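Local coordinates for protein ectonucleotide pyrophosphatase/phosphodiesterase family member 5 (PDB 5VEO) that probably hydrolyses a restricted range of nucleotide substrates as a zinc-dependent ectophosphodiesterase, and here binds AMP in an inactive form, at residues 16-21 with 361-366; 86-91 with 97-102; 110-115 with 370-375. The protein carries 1 engineered substitution. One frame throughout, in Å; residues are numbered along the deposited sequence.

Interaction 1. Residues 16-21 with 361-366; sequences VLVVSF and SLLCHL
In V16, chi1 of 179° sets CG1 anti to the backbone N and CG2 beside it, which spreads the two methyls so that each meets a different leucine of 361-366. L363 answers from the helix with CG beside its backbone N (chi1 -65°); its CD2 branch, not the extended CD1, turns to the strand and comes nearer than the first side-chain bond would suggest. V16 CG1 touches L363 CD2 at 3.7 Å, the two side chains crossing at about a right angle. One methyl serves two valines here, since L363 CD2 also lies 4.0 Å from V18 CG2. The other branch of V16 goes to the next turn of the helix, with its CG2 3.8 Å from L366 CD1 and also close to L366 CB. Strand 16-21 is an inner strand of the mixed sheet in this alkaline phosphatase superfamily fold, lying parallel between strands 168-173 and 218-222, and helix 359-366 packs over the V16-V18 end of one face. The strand and helix segments run at 158° to each other, close to antiparallel, and their axes approach to 10.5 Å. V16 and V18, two residues apart on the strand, point toward the helix; L17 points away and packs on L219. Every touching residue is buried, and the contact is wholly aliphatic. Beyond the pair, L363 also meets I109 of helix 109-115, while L366 reaches A344. The chain continues from this strand directly into the zinc ligand D22, although the V18 side chain itself remains about 13 Å from the metal.

Interaction 2. Residues 86-91 with 97-102; sequences LNKSFS and IYDSKF. With FUC (alpha-L-fucopyranose), chain C; NAG (2-acetamido-2-deoxy-beta-D-glucopyranose), chain B.
S89 OG and O4 of the fucose lie 2.6 Å apart in a hydrogen bond that either hydroxyl could donate. The same residue gives its backbone N to fucose O3 at 2.9 Å, nearly straight at 168°, so adjacent sugar hydroxyls are held by one serine. This fucose belongs to the glycan linked to N87 ND2. F90 CB stands 3.6 Å from the centroid of the F102 ring, directly over its face in a CH-pi contact, and K88 O meets F102 CZ at the ring edge at 3.3 Å. The two phenylalanine rings meet obliquely, planes at 54°, with F90 CD1 3.7 Å from F102 CG. Replacing F102 by an alanine would probably open a gap beneath F90 CB and leave the F90 ring less firmly placed. Farther along, I97 CG2 packs over one face of the F90 ring, 3.5 Å from F90 CZ. D99 shapes the opposing loop through an Asx turn, its OD1 accepting from K101 N. Strand 88-91 pairs with 80-83 in a two-stranded hairpin containing a G1 beta bulge at N87 and K88; M81 touches both phenylalanines, and Y59 of helix 58-67 packs on F90 and I97, the latter lining the AMP pocket.

Interaction 3. Residues 110-115 with 370-375; sequences WITNQR and TALPHN. With NAG (2-acetamido-2-deoxy-beta-D-glucopyranose), chain H.
Van der Waals contact alone joins T112 to T370 and L372. T112 CG2 rests 3.7 Å from T370 O, meeting the backbone carbonyl and not the threonine side chain. Its other branch borders L372, with T112 OG1 3.8 Å from L372 CD1 as the two side chains slide past each other in opposite directions. The split follows from a chi1 of -60° in T112, which turns CG2 anti to the backbone N and OG1 anti to the carbonyl carbon. L372 packs further on T107.

Hydrogen bonding orders the loop itself. H374 ND1 donates to L372 O at 3.0 Å with an N-H...O angle of 157°; the acceptor lies in the plane of the imidazole, at its edge. This bond holds the ring back against its own chain and limits its rotation. L372 N is in turn bonded to Y360 OH of helix 359-366, and N375 OD1 accepts from F70 N.

Covalent linkage marks the far end, where N375 ND2 is bonded to C1 of an N-acetylglucosamine at 1.4 Å. P373 CB lies 3.6 Å from O6 of that sugar, alongside its hydroxymethyl arm.

The contact therefore joins helix 109-115, through T112, to the loop after helix 359-366, at the surface of the alkaline phosphatase-like domain, and that loop carries the N-glycosylated N375.

Overall arrangement
Along the chain, interaction 2 falls between the segments of interaction 1 and closes before interaction 3 opens, strand 88-91 preceding helix 109-115; interactions 1 and 3 alternate. Interactions 1 and 3 lie about 12 Å apart between centres and touch where C364 SG meets A371 CA at 3.8 Å. Helix 359-366 packs on strand 16-21, the loop after it on helix 109-115. Interaction 2 stands apart, its centre about 27 Å from interaction 1 and 23 Å from interaction 3, on a hairpin and following loop whose I97 and Y98 belong to the AMP pocket. Interactions 2 and 3 each include a glycosylated asparagine, whereas interaction 1 is buried against the central sheet, whose strand 16-21 leads to zinc ligand D22.

Interaction 1. Residues 16-21 with 361-366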
loop_
_atom_site.group_PDB
_atom_site.type_symbol
_atom_site.label_atom_id
_atom_site.label_comp_id
_atom_site.label_asym_id
_atom_site.label_seq_id
_atom_site.Cartn_x
_atom_site.Cartn_y
_atom_site.Cartn_z
ATOM N N VAL A 16 -14.623 -10.833 7.290
ATOM C CA VAL A 16 -13.208 -10.458 7.233
ATOM C C VAL A 16 -13.071 -8.972 7.540
ATOM O O VAL A 16 -13.821 -8.142 7.005
ATOM C CB VAL A 16 -12.603 -10.764 5.853
ATOM C CG1 VAL A 16 -11.111 -10.330 5.841
ATOM C CG2 VAL A 16 -12.724 -12.227 5.476
ATOM N N LEU A 17 -12.099 -8.642 8.394
ATOM C CA LEU A 17 -11.669 -7.271 8.645
ATOM C C LEU A 17 -10.203 -7.171 8.252
ATOM O O LEU A 17 -9.380 -7.871 8.837
ATOM C CB LEU A 17 -11.841 -6.907 10.118
ATOM C CG LEU A 17 -11.284 -5.563 10.557
ATOM C CD1 LEU A 17 -11.798 -4.403 9.671
ATOM C CD2 LEU A 17 -11.570 -5.304 12.003
ATOM N N VAL A 18 -9.901 -6.336 7.257
ATOM C CA VAL A 18 -8.526 -6.073 6.828
ATOM C C VAL A 18 -8.108 -4.747 7.432
ATOM O O VAL A 18 -8.771 -3.713 7.230
ATOM C CB VAL A 18 -8.396 -6.039 5.299
ATOM C CG1 VAL A 18 -6.923 -5.778 4.876
ATOM C CG2 VAL A 18 -8.918 -7.316 4.679
ATOM N N VAL A 19 -7.000 -4.772 8.165
ATOM C CA VAL A 19 -6.433 -3.589 8.784
ATOM C C VAL A 19 -5.102 -3.303 8.120
ATOM O O VAL A 19 -4.260 -4.200 8.031
ATOM C CB VAL A 19 -6.233 -3.778 10.293
ATOM C CG1 VAL A 19 -5.662 -2.513 10.896
ATOM C CG2 VAL A 19 -7.540 -4.169 10.942
ATOM N N SER A 20 -4.895 -2.049 7.696
ATOM C CA SER A 20 -3.590 -1.592 7.210
ATOM C C SER A 20 -3.069 -0.516 8.153
ATOM O O SER A 20 -3.685 0.551 8.293
ATOM C CB SER A 20 -3.649 -1.042 5.789
ATOM O OG SER A 20 -2.386 -0.532 5.433
ATOM N N PHE A 21 -1.965 -0.826 8.834
ATOM C CA PHE A 21 -1.167 0.175 9.527
ATOM C C PHE A 21 -0.121 0.619 8.532
ATOM O O PHE A 21 0.812 -0.132 8.233
ATOM C CB PHE A 21 -0.519 -0.370 10.793
ATOM C CG PHE A 21 -1.490 -0.678 11.881
ATOM C CD1 PHE A 21 -2.118 0.349 12.560
ATOM C CD2 PHE A 21 -1.747 -1.985 12.259
ATOM C CE1 PHE A 21 -2.996 0.089 13.557
ATOM C CE2 PHE A 21 -2.642 -2.250 13.288
ATOM C CZ PHE A 21 -3.258 -1.215 13.932
ATOM N N SER A 361 -7.186 -13.201 -3.654
ATOM C CA SER A 361 -7.695 -14.556 -3.862
ATOM C C SER A 361 -8.141 -15.169 -2.547
ATOM O O SER A 361 -9.155 -15.881 -2.488
ATOM C CB SER A 361 -6.608 -15.433 -4.492
ATOM O OG SER A 361 -6.173 -14.933 -5.742
ATOM N N LEU A 362 -7.386 -14.898 -1.481
ATOM C CA LEU A 362 -7.743 -15.377 -0.154
ATOM C C LEU A 362 -9.054 -14.754 0.310
ATOM O O LEU A 362 -9.936 -15.455 0.819
ATOM C CB LEU A 362 -6.618 -15.050 0.829
ATOM C CG LEU A 362 -6.841 -15.419 2.291
ATOM C CD1 LEU A 362 -7.049 -16.891 2.396
ATOM C CD2 LEU A 362 -5.659 -14.993 3.163
ATOM N N LEU A 363 -9.193 -13.430 0.146
ATOM C CA LEU A 363 -10.429 -12.743 0.527
ATOM C C LEU A 363 -11.628 -13.307 -0.218
ATOM O O LEU A 363 -12.685 -13.565 0.377
ATOM C CB LEU A 363 -10.320 -11.244 0.244
ATOM C CG LEU A 363 -9.279 -10.459 1.058
ATOM C CD1 LEU A 363 -9.277 -8.993 0.745
ATOM C CD2 LEU A 363 -9.495 -10.637 2.540
ATOM N N CYS A 364 -11.500 -13.459 -1.536
ATOM C CA CYS A 364 -12.611 -13.992 -2.321
ATOM C C CYS A 364 -12.971 -15.399 -1.871
ATOM O O CYS A 364 -14.154 -15.762 -1.828
ATOM C CB CYS A 364 -12.267 -13.970 -3.810
ATOM S SG CYS A 364 -12.262 -12.312 -4.535
ATOM N N HIS A 365 -11.968 -16.209 -1.527
ATOM C CA HIS A 365 -12.247 -17.541 -1.003
ATOM C C HIS A 365 -13.008 -17.465 0.316
ATOM O O HIS A 365 -14.028 -18.138 0.499
ATOM C CB HIS A 365 -10.948 -18.327 -0.824
ATOM C CG HIS A 365 -11.157 -19.673 -0.205
ATOM N ND1 HIS A 365 -11.517 -20.780 -0.942
ATOM C CD2 HIS A 365 -11.097 -20.080 1.084
ATOM C CE1 HIS A 365 -11.646 -21.820 -0.136
ATOM N NE2 HIS A 365 -11.410 -21.418 1.102
ATOM N N LEU A 366 -12.521 -16.653 1.255
ATOM C CA LEU A 366 -13.169 -16.568 2.558
ATOM C C LEU A 366 -14.611 -16.106 2.424
ATOM O O LEU A 366 -15.498 -16.596 3.133
ATOM C CB LEU A 366 -12.396 -15.616 3.465
ATOM C CG LEU A 366 -11.021 -16.119 3.878
ATOM C CD1 LEU A 366 -10.230 -14.981 4.544
ATOM C CD2 LEU A 366 -11.148 -17.309 4.805
#

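Interaction 2. Residues 86-91 with 97-102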
loop_
_atom_site.group_PDB
_atom_site.type_symbol
_atom_site.label_atom_id
_atom_site.label_comp_id
_atom_site.label_asym_id
_atom_site.label_seq_id
_atom_site.Cartn_x
_atom_site.Cartn_y
_atom_site.Cartn_z
ATOM N N LEU A 86 -6.191 10.878 -20.850
ATOM C CA LEU A 86 -7.149 11.737 -20.169
ATOM C C LEU A 86 -6.696 13.185 -20.119
ATOM O O LEU A 86 -7.532 14.074 -19.931
ATOM C CB LEU A 86 -7.361 11.245 -18.740
ATOM C CG LEU A 86 -7.847 9.812 -18.553
ATOM C CD1 LEU A 86 -7.958 9.489 -17.071
ATOM C CD2 LEU A 86 -9.179 9.624 -19.240
ATOM N N ASN A 87 -5.395 13.431 -20.275
ATOM C CA ASN A 87 -4.768 14.708 -19.941
ATOM C C ASN A 87 -5.201 15.181 -18.552
ATOM O O ASN A 87 -5.661 16.306 -18.348
ATOM C CB ASN A 87 -5.046 15.776 -20.997
ATOM C CG ASN A 87 -4.310 17.052 -20.699
ATOM O OD1 ASN A 87 -3.214 17.024 -20.112
ATOM N ND2 ASN A 87 -4.902 18.184 -21.083
ATOM N N LYS A 88 -4.998 14.304 -17.567
ATOM C CA LYS A 88 -5.369 14.586 -16.191
ATOM C C LYS A 88 -4.285 14.090 -15.257
ATOM O O LYS A 88 -3.712 13.023 -15.479
ATOM C CB LYS A 88 -6.674 13.898 -15.803
ATOM C CG LYS A 88 -7.908 14.431 -16.529
ATOM C CD LYS A 88 -8.254 15.841 -16.101
ATOM C CE LYS A 88 -9.575 16.269 -16.732
ATOM N NZ LYS A 88 -9.710 17.739 -16.871
ATOM N N SER A 89 -4.059 14.851 -14.202
ATOM C CA SER A 89 -3.196 14.480 -13.095
ATOM C C SER A 89 -3.989 13.884 -11.932
ATOM O O SER A 89 -5.172 14.173 -11.725
ATOM C CB SER A 89 -2.425 15.706 -12.603
ATOM O OG SER A 89 -1.480 16.126 -13.556
ATOM N N PHE A 90 -3.274 13.092 -11.135
ATOM C CA PHE A 90 -3.733 12.470 -9.897
ATOM C C PHE A 90 -2.641 12.757 -8.878
ATOM O O PHE A 90 -1.460 12.566 -9.182
ATOM C CB PHE A 90 -3.933 10.967 -10.149
ATOM C CG PHE A 90 -4.226 10.107 -8.936
ATOM C CD1 PHE A 90 -5.475 9.516 -8.808
ATOM C CD2 PHE A 90 -3.246 9.778 -8.020
ATOM C CE1 PHE A 90 -5.757 8.661 -7.771
ATOM C CE2 PHE A 90 -3.524 8.921 -6.956
ATOM C CZ PHE A 90 -4.794 8.375 -6.826
ATOM N N SER A 91 -3.010 13.271 -7.705
ATOM C CA SER A 91 -1.997 13.654 -6.727
ATOM C C SER A 91 -2.516 13.468 -5.311
ATOM O O SER A 91 -3.414 14.181 -4.860
ATOM C CB SER A 91 -1.542 15.093 -6.921
ATOM O OG SER A 91 -0.724 15.452 -5.823
ATOM N N ILE A 97 -7.489 12.708 -5.820
ATOM C CA ILE A 97 -7.575 11.285 -6.105
ATOM C C ILE A 97 -8.974 10.846 -6.505
ATOM O O ILE A 97 -9.220 9.646 -6.623
ATOM C CB ILE A 97 -7.111 10.452 -4.895
ATOM C CG1 ILE A 97 -8.129 10.601 -3.735
ATOM C CG2 ILE A 97 -5.718 10.863 -4.534
ATOM C CD1 ILE A 97 -8.341 9.371 -2.905
ATOM N N TYR A 98 -9.912 11.777 -6.663
ATOM C CA TYR A 98 -11.323 11.413 -6.746
ATOM C C TYR A 98 -11.833 11.325 -8.173
ATOM O O TYR A 98 -13.024 11.083 -8.371
ATOM C CB TYR A 98 -12.169 12.396 -5.909
ATOM C CG TYR A 98 -11.848 12.216 -4.456
ATOM C CD1 TYR A 98 -12.416 11.180 -3.724
ATOM C CD2 TYR A 98 -10.901 13.013 -3.833
ATOM C CE1 TYR A 98 -12.067 10.965 -2.396
ATOM C CE2 TYR A 98 -10.554 12.809 -2.507
ATOM C CZ TYR A 98 -11.136 11.785 -1.799
ATOM O OH TYR A 98 -10.760 11.587 -0.493
ATOM N N ASP A 99 -10.964 11.477 -9.170
ATOM C CA ASP A 99 -11.374 11.265 -10.557
ATOM C C ASP A 99 -11.507 9.764 -10.802
ATOM O O ASP A 99 -10.511 9.034 -10.863
ATOM C CB ASP A 99 -10.378 11.907 -11.517
ATOM C CG ASP A 99 -10.790 11.772 -12.987
ATOM O OD1 ASP A 99 -11.644 10.916 -13.315
ATOM O OD2 ASP A 99 -10.236 12.519 -13.822
ATOM N N SER A 100 -12.754 9.311 -10.925
ATOM C CA SER A 100 -13.070 7.892 -11.033
ATOM C C SER A 100 -12.267 7.182 -12.114
ATOM O O SER A 100 -11.960 5.991 -11.978
ATOM C CB SER A 100 -14.565 7.742 -11.312
ATOM O OG SER A 100 -15.328 8.389 -10.308
ATOM N N LYS A 101 -11.945 7.876 -13.205
ATOM C CA LYS A 101 -11.262 7.222 -14.315
ATOM C C LYS A 101 -9.875 6.714 -13.934
ATOM O O LYS A 101 -9.360 5.795 -14.586
ATOM C CB LYS A 101 -11.175 8.178 -15.498
ATOM C CG LYS A 101 -12.531 8.417 -16.178
ATOM C CD LYS A 101 -12.446 8.143 -17.679
ATOM C CE LYS A 101 -13.813 7.885 -18.335
ATOM N NZ LYS A 101 -13.905 6.485 -18.874
ATOM N N PHE A 102 -9.253 7.270 -12.897
ATOM C CA PHE A 102 -7.966 6.731 -12.472
ATOM C C PHE A 102 -8.083 5.356 -11.839
ATOM O O PHE A 102 -7.075 4.657 -11.751
ATOM C CB PHE A 102 -7.270 7.699 -11.515
ATOM C CG PHE A 102 -6.492 8.750 -12.230
ATOM C CD1 PHE A 102 -5.250 8.454 -12.770
ATOM C CD2 PHE A 102 -7.015 10.008 -12.418
ATOM C CE1 PHE A 102 -4.528 9.415 -13.457
ATOM C CE2 PHE A 102 -6.310 10.972 -13.117
ATOM C CZ PHE A 102 -5.074 10.675 -13.643
HETATM C C1 FUC C . -4.397 20.766 -16.018
HETATM C C2 FUC C . -4.805 19.839 -14.880
HETATM C C3 FUC C . -4.738 18.405 -15.332
HETATM C C4 FUC C . -3.321 18.106 -15.825
HETATM C C5 FUC C . -2.970 19.076 -16.953
HETATM C C6 FUC C . -1.527 18.960 -17.407
HETATM O O2 FUC C . -6.093 20.122 -14.439
HETATM O O3 FUC C . -5.030 17.559 -14.225
HETATM O O4 FUC C . -2.401 18.248 -14.732
HETATM O O5 FUC C . -3.139 20.432 -16.543
HETATM C C1 NAG B . -4.336 19.471 -20.800
HETATM C C2 NAG B . -4.431 20.447 -21.961
HETATM C C3 NAG B . -3.841 21.798 -21.562
HETATM C C4 NAG B . -4.448 22.287 -20.252
HETATM C C5 NAG B . -4.461 21.208 -19.174
HETATM C C6 NAG B . -5.312 21.619 -17.998
HETATM C C7 NAG B . -4.394 19.423 -24.186
HETATM C C8 NAG B . -3.533 18.878 -25.283
HETATM N N2 NAG B . -3.746 19.907 -23.121
HETATM O O3 NAG B . -4.104 22.758 -22.584
HETATM O O4 NAG B . -3.663 23.344 -19.724
HETATM O O5 NAG B . -5.028 19.995 -19.681
HETATM O O6 NAG B . -5.414 20.594 -17.020
HETATM O O7 NAG B . -5.621 19.427 -24.260
#

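Interaction 3. Residues 110-115 with 370-375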
loop_
_atom_site.group_PDB
_atom_site.type_symbol
_atom_site.label_atom_id
_atom_site.label_comp_id
_atom_site.label_asym_id
_atom_site.label_seq_id
_atom_site.Cartn_x
_atom_site.Cartn_y
_atom_site.Cartn_z
ATOM N N TRP A 110 -14.745 -4.679 -2.753
ATOM C CA TRP A 110 -16.017 -4.317 -2.120
ATOM C C TRP A 110 -17.162 -4.258 -3.133
ATOM O O TRP A 110 -18.313 -4.582 -2.791
ATOM C CB TRP A 110 -15.893 -3.002 -1.347
ATOM C CG TRP A 110 -15.332 -1.813 -2.032
ATOM C CD1 TRP A 110 -16.006 -0.925 -2.824
ATOM C CD2 TRP A 110 -13.994 -1.311 -1.922
ATOM N NE1 TRP A 110 -15.170 0.086 -3.230
ATOM C CE2 TRP A 110 -13.922 -0.134 -2.704
ATOM C CE3 TRP A 110 -12.848 -1.746 -1.262
ATOM C CZ2 TRP A 110 -12.759 0.616 -2.813
ATOM C CZ3 TRP A 110 -11.688 -1.006 -1.391
ATOM C CH2 TRP A 110 -11.648 0.151 -2.151
ATOM N N ILE A 111 -16.871 -3.893 -4.382
ATOM C CA ILE A 111 -17.915 -3.882 -5.406
ATOM C C ILE A 111 -18.350 -5.304 -5.729
ATOM O O ILE A 111 -19.547 -5.597 -5.802
ATOM C CB ILE A 111 -17.430 -3.137 -6.660
ATOM C CG1 ILE A 111 -17.208 -1.674 -6.293
ATOM C CG2 ILE A 111 -18.423 -3.274 -7.826
ATOM C CD1 ILE A 111 -16.758 -0.811 -7.442
ATOM N N THR A 112 -17.386 -6.213 -5.903
ATOM C CA THR A 112 -17.707 -7.614 -6.162
ATOM C C THR A 112 -18.513 -8.213 -5.016
ATOM O O THR A 112 -19.513 -8.910 -5.240
ATOM C CB THR A 112 -16.411 -8.392 -6.395
ATOM O OG1 THR A 112 -15.730 -7.829 -7.523
ATOM C CG2 THR A 112 -16.666 -9.867 -6.647
ATOM N N ASN A 113 -18.113 -7.913 -3.783
ATOM C CA ASN A 113 -18.832 -8.361 -2.599
ATOM C C ASN A 113 -20.279 -7.881 -2.614
ATOM O O ASN A 113 -21.198 -8.634 -2.271
ATOM C CB ASN A 113 -18.111 -7.827 -1.368
ATOM C CG ASN A 113 -18.619 -8.408 -0.080
ATOM O OD1 ASN A 113 -18.751 -9.626 0.072
ATOM N ND2 ASN A 113 -18.857 -7.537 0.884
ATOM N N GLN A 114 -20.487 -6.618 -2.975
ATOM C CA GLN A 114 -21.831 -6.044 -2.966
ATOM C C GLN A 114 -22.669 -6.546 -4.132
ATOM O O GLN A 114 -23.891 -6.727 -3.984
ATOM C CB GLN A 114 -21.695 -4.523 -2.938
ATOM C CG GLN A 114 -21.219 -4.089 -1.541
ATOM C CD GLN A 114 -20.484 -2.760 -1.476
ATOM O OE1 GLN A 114 -19.681 -2.533 -0.549
ATOM N NE2 GLN A 114 -20.789 -1.852 -2.406
ATOM N N ARG A 115 -22.043 -6.824 -5.278
ATOM C CA ARG A 115 -22.774 -7.448 -6.377
ATOM C C ARG A 115 -23.247 -8.850 -6.020
ATOM O O ARG A 115 -24.234 -9.327 -6.599
ATOM C CB ARG A 115 -21.904 -7.491 -7.637
ATOM C CG ARG A 115 -21.688 -6.119 -8.251
ATOM C CD ARG A 115 -20.801 -6.133 -9.482
ATOM N NE ARG A 115 -20.672 -4.779 -10.022
ATOM C CZ ARG A 115 -19.703 -4.371 -10.836
ATOM N NH1 ARG A 115 -18.741 -5.203 -11.214
ATOM N NH2 ARG A 115 -19.691 -3.117 -11.263
ATOM N N THR A 370 -16.773 -14.929 -6.407
ATOM C CA THR A 370 -16.092 -15.261 -7.650
ATOM C C THR A 370 -15.079 -14.166 -7.954
ATOM O O THR A 370 -15.449 -13.029 -8.250
ATOM C CB THR A 370 -17.095 -15.417 -8.786
ATOM O OG1 THR A 370 -17.982 -16.497 -8.474
ATOM C CG2 THR A 370 -16.374 -15.712 -10.096
ATOM N N ALA A 371 -13.800 -14.506 -7.858
ATOM C CA ALA A 371 -12.744 -13.538 -8.103
ATOM C C ALA A 371 -12.736 -13.083 -9.556
ATOM O O ALA A 371 -12.908 -13.885 -10.476
ATOM C CB ALA A 371 -11.395 -14.163 -7.746
ATOM N N LEU A 372 -12.504 -11.791 -9.770
ATOM C CA LEU A 372 -12.214 -11.309 -11.111
ATOM C C LEU A 372 -10.787 -11.683 -11.497
ATOM O O LEU A 372 -9.973 -12.043 -10.646
ATOM C CB LEU A 372 -12.416 -9.802 -11.183
ATOM C CG LEU A 372 -13.816 -9.297 -10.831
ATOM C CD1 LEU A 372 -13.862 -7.787 -10.830
ATOM C CD2 LEU A 372 -14.865 -9.851 -11.799
ATOM N N PRO A 373 -10.447 -11.591 -12.783
ATOM C CA PRO A 373 -9.095 -11.970 -13.212
ATOM C C PRO A 373 -8.040 -11.227 -12.407
ATOM O O PRO A 373 -8.137 -10.015 -12.195
ATOM C CB PRO A 373 -9.073 -11.569 -14.686
ATOM C CG PRO A 373 -10.522 -11.694 -15.106
ATOM C CD PRO A 373 -11.280 -11.168 -13.924
ATOM N N HIS A 374 -7.034 -11.963 -11.950
ATOM C CA HIS A 374 -6.059 -11.405 -11.023
ATOM C C HIS A 374 -4.712 -12.088 -11.231
ATOM O O HIS A 374 -4.583 -13.018 -12.030
ATOM C CB HIS A 374 -6.533 -11.585 -9.592
ATOM C CG HIS A 374 -6.692 -13.015 -9.209
ATOM N ND1 HIS A 374 -7.900 -13.673 -9.290
ATOM C CD2 HIS A 374 -5.789 -13.933 -8.791
ATOM C CE1 HIS A 374 -7.741 -14.926 -8.907
ATOM N NE2 HIS A 374 -6.469 -15.110 -8.602
ATOM N N ASN A 375 -3.705 -11.628 -10.480
ATOM C CA ASN A 375 -2.326 -12.078 -10.644
ATOM C C ASN A 375 -1.817 -12.963 -9.521
ATOM O O ASN A 375 -0.682 -13.430 -9.595
ATOM C CB ASN A 375 -1.392 -10.873 -10.780
ATOM C CG ASN A 375 -1.685 -10.097 -12.002
ATOM O OD1 ASN A 375 -1.893 -8.891 -11.967
ATOM N ND2 ASN A 375 -1.733 -10.794 -13.111
HETATM C C1 NAG H . -2.080 -10.150 -14.325
HETATM C C2 NAG H . -1.293 -10.626 -15.526
HETATM C C3 NAG H . -1.837 -9.975 -16.787
HETATM C C4 NAG H . -3.345 -10.157 -16.895
HETATM C C5 NAG H . -4.046 -9.771 -15.595
HETATM C C6 NAG H . -5.511 -10.134 -15.586
HETATM C C7 NAG H . 1.058 -11.290 -15.301
HETATM C C8 NAG H . 2.474 -10.811 -15.219
HETATM N N2 NAG H . 0.125 -10.339 -15.390
HETATM O O3 NAG H . -1.192 -10.563 -17.908
HETATM O O4 NAG H . -3.838 -9.336 -17.945
HETATM O O5 NAG H . -3.448 -10.472 -14.500
HETATM O O6 NAG H . -5.709 -11.468 -16.035
HETATM O O7 NAG H . 0.772 -12.483 -15.297
#